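Local coordinates for Polyphosphate:AMP phosphotransferase (Meiothermus ruber H328, PDB 5O6M), which transfers phosphate from inorganic polyphosphate to nucleotides, converting AMP to ADP and ADP to ATP, at residues L59-A64 and D121-E126. The protein carries 1 engineered substitution. Residues are numbered along the deposited sequence; the frame is centred on the assembly and turned at random.
Sequences LVVLQA and DRSHYE. Engineered in segment 121-126: Asp121 (natural residue Asn). With ATP (adenosine-5'-triphosphate), chain X.
Gln63 meets Ser123 and Glu126 through the two ends of its amide. Traced outward from CB, its chain runs to Gln63 CG, 4.0 Å from Ser123 OG, and bends there (chi2 -76°), which turns the amide toward the loop. Gln63 OE1 accepts from Ser123 OG at 2.9 Å, the donor tilted 21° from the carbonyl plane; the same OG takes the backbone N-H of Tyr125, closing an ST turn. Gln63 NE2 gives Glu126 OE2 a nearly straight bond of 2.8 Å (169°), and it also bonds Tyr210 OH. The parallel bridge between Leu62 and engineered Asp121 joins neighbouring strands of the five-stranded, P-loop-type sheet, and Arg122 N donates to Leu62 O at 3.2 Å just past the end of strand 117-121. Arg122 NH1 reaches Glu126 OE2 at 2.9 Å as a salt bridge, from the carboxylate face opposite to Gln63 NE2, so one oxygen is gripped from both faces. Two further N-H groups of Arg122 go to the γ-phosphate: NE to ATP O1G at 2.9 Å and NH2 to ATP O2G at 2.8 Å. Gln63 thus stands behind Glu126, a residue of the ATP pocket that in turn holds Arg122. A water links Arg122 NH1 to Ala64 O.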
# COMPACT_ATOMS: atom_id res chain seq x y z
N LEU D 59 19.31 -5.26 1.93
CA LEU D 59 18.51 -5.98 0.94
C LEU D 59 19.28 -7.20 0.46
O LEU D 59 20.39 -7.07 -0.06
CB LEU D 59 18.16 -5.06 -0.24
CG LEU D 59 17.49 -5.72 -1.45
CD1 LEU D 59 16.13 -6.29 -1.10
CD2 LEU D 59 17.37 -4.72 -2.60
N VAL D 60 18.69 -8.38 0.64
CA VAL D 60 19.26 -9.64 0.18
C VAL D 60 18.39 -10.17 -0.96
O VAL D 60 17.21 -10.47 -0.76
CB VAL D 60 19.37 -10.66 1.32
CG1 VAL D 60 19.86 -12.00 0.79
CG2 VAL D 60 20.30 -10.14 2.40
N VAL D 61 18.98 -10.29 -2.15
CA VAL D 61 18.30 -10.81 -3.33
C VAL D 61 18.66 -12.28 -3.51
O VAL D 61 19.83 -12.66 -3.40
CB VAL D 61 18.67 -10.01 -4.59
CG1 VAL D 61 18.00 -10.60 -5.82
CG2 VAL D 61 18.28 -8.55 -4.41
N LEU D 62 17.64 -13.11 -3.74
CA LEU D 62 17.81 -14.54 -4.01
C LEU D 62 17.19 -14.86 -5.36
O LEU D 62 15.99 -14.65 -5.56
CB LEU D 62 17.18 -15.39 -2.91
CG LEU D 62 17.73 -15.24 -1.49
CD1 LEU D 62 17.00 -16.18 -0.56
CD2 LEU D 62 19.22 -15.51 -1.46
N GLN D 63 18.01 -15.37 -6.28
CA GLN D 63 17.52 -15.89 -7.55
C GLN D 63 18.15 -17.26 -7.80
O GLN D 63 19.29 -17.52 -7.39
CB GLN D 63 17.83 -14.93 -8.72
CG GLN D 63 17.08 -13.59 -8.68
CD GLN D 63 15.62 -13.69 -9.11
OE1 GLN D 63 14.81 -12.82 -8.78
NE2 GLN D 63 15.28 -14.72 -9.87
N ALA D 64 17.41 -18.13 -8.47
CA ALA D 64 17.91 -19.47 -8.76
C ALA D 64 17.00 -20.12 -9.80
O ALA D 64 15.85 -19.71 -9.98
CB ALA D 64 17.98 -20.34 -7.50
N ASP D 121 12.56 -12.84 -2.32
CA ASP D 121 12.38 -14.20 -2.82
C ASP D 121 11.93 -14.07 -4.27
O ASP D 121 10.74 -13.92 -4.57
CB ASP D 121 11.37 -14.96 -1.96
CG ASP D 121 10.91 -16.26 -2.60
OD1 ASP D 121 11.67 -16.84 -3.40
OD2 ASP D 121 9.79 -16.70 -2.29
N ARG D 122 12.90 -14.12 -5.19
CA ARG D 122 12.73 -13.62 -6.54
C ARG D 122 12.63 -12.10 -6.48
O ARG D 122 12.45 -11.53 -5.39
CB ARG D 122 11.49 -14.22 -7.21
CG ARG D 122 11.62 -15.72 -7.48
CD ARG D 122 10.44 -16.24 -8.29
NE ARG D 122 10.40 -17.70 -8.30
CZ ARG D 122 11.04 -18.46 -9.18
NH1 ARG D 122 11.79 -17.91 -10.13
NH2 ARG D 122 10.94 -19.78 -9.10
N SER D 123 12.76 -11.41 -7.61
CA SER D 123 12.96 -9.97 -7.55
C SER D 123 12.63 -9.35 -8.89
O SER D 123 12.03 -9.98 -9.77
CB SER D 123 14.40 -9.65 -7.14
OG SER D 123 15.29 -10.04 -8.17
N HIS D 124 13.04 -8.08 -9.05
CA HIS D 124 12.96 -7.38 -10.32
C HIS D 124 13.72 -8.08 -11.43
O HIS D 124 13.47 -7.80 -12.61
CB HIS D 124 13.49 -5.95 -10.14
CG HIS D 124 14.76 -5.87 -9.35
ND1 HIS D 124 14.86 -6.32 -8.05
CD2 HIS D 124 15.98 -5.37 -9.66
CE1 HIS D 124 16.08 -6.12 -7.60
NE2 HIS D 124 16.78 -5.54 -8.56
N TYR D 125 14.65 -8.98 -11.09
CA TYR D 125 15.41 -9.66 -12.13
C TYR D 125 14.54 -10.60 -12.95
O TYR D 125 14.87 -10.88 -14.11
CB TYR D 125 16.59 -10.41 -11.50
CG TYR D 125 17.68 -9.45 -11.08
CD1 TYR D 125 18.60 -8.97 -12.00
CD2 TYR D 125 17.78 -9.02 -9.77
CE1 TYR D 125 19.59 -8.07 -11.62
CE2 TYR D 125 18.77 -8.13 -9.38
CZ TYR D 125 19.67 -7.66 -10.32
OH TYR D 125 20.66 -6.77 -9.95
N GLU D 126 13.41 -11.07 -12.40
CA GLU D 126 12.48 -11.87 -13.19
C GLU D 126 12.02 -11.14 -14.44
O GLU D 126 11.60 -11.79 -15.40
CB GLU D 126 11.28 -12.27 -12.33
CG GLU D 126 11.61 -13.20 -11.18
CD GLU D 126 11.97 -14.60 -11.64
OE1 GLU D 126 11.49 -15.02 -12.71
OE2 GLU D 126 12.73 -15.29 -10.93
PG ATP X . 8.55 -20.40 -6.21
O1G ATP X . 9.18 -19.05 -6.00
O2G ATP X . 9.15 -21.16 -7.39
O3G ATP X . 8.64 -21.30 -4.96
PB ATP X . 5.66 -20.45 -5.76
O1B ATP X . 4.87 -21.57 -6.30
O2B ATP X . 6.03 -20.54 -4.28
O3B ATP X . 7.01 -20.23 -6.57
PA ATP X . 5.23 -17.64 -6.61
O1A ATP X . 6.04 -16.84 -5.67
O2A ATP X . 3.87 -17.03 -6.94
O3A ATP X . 4.91 -19.07 -5.97
O5' ATP X . 5.99 -17.78 -8.06
C5' ATP X . 5.25 -18.16 -9.23
C4' ATP X . 5.94 -17.77 -10.51
O4' ATP X . 5.96 -16.34 -10.69
C3' ATP X . 7.40 -18.24 -10.68
O3' ATP X . 7.45 -19.25 -11.68
C2' ATP X . 8.14 -16.97 -11.15
O2' ATP X . 9.05 -17.21 -12.22
C1' ATP X . 6.98 -16.12 -11.64
N9 ATP X . 7.26 -14.69 -11.75
C8 ATP X . 7.88 -13.88 -10.84
N7 ATP X . 8.10 -12.66 -11.27
C5 ATP X . 7.59 -12.67 -12.56
C6 ATP X . 7.53 -11.69 -13.57
N6 ATP X . 8.05 -10.46 -13.45
N1 ATP X . 6.94 -12.02 -14.74
C2 ATP X . 6.46 -13.26 -14.89
N3 ATP X . 6.48 -14.28 -14.02
C4 ATP X . 7.06 -13.91 -12.87
O HOH W 1 13.29 -19.76 -11.68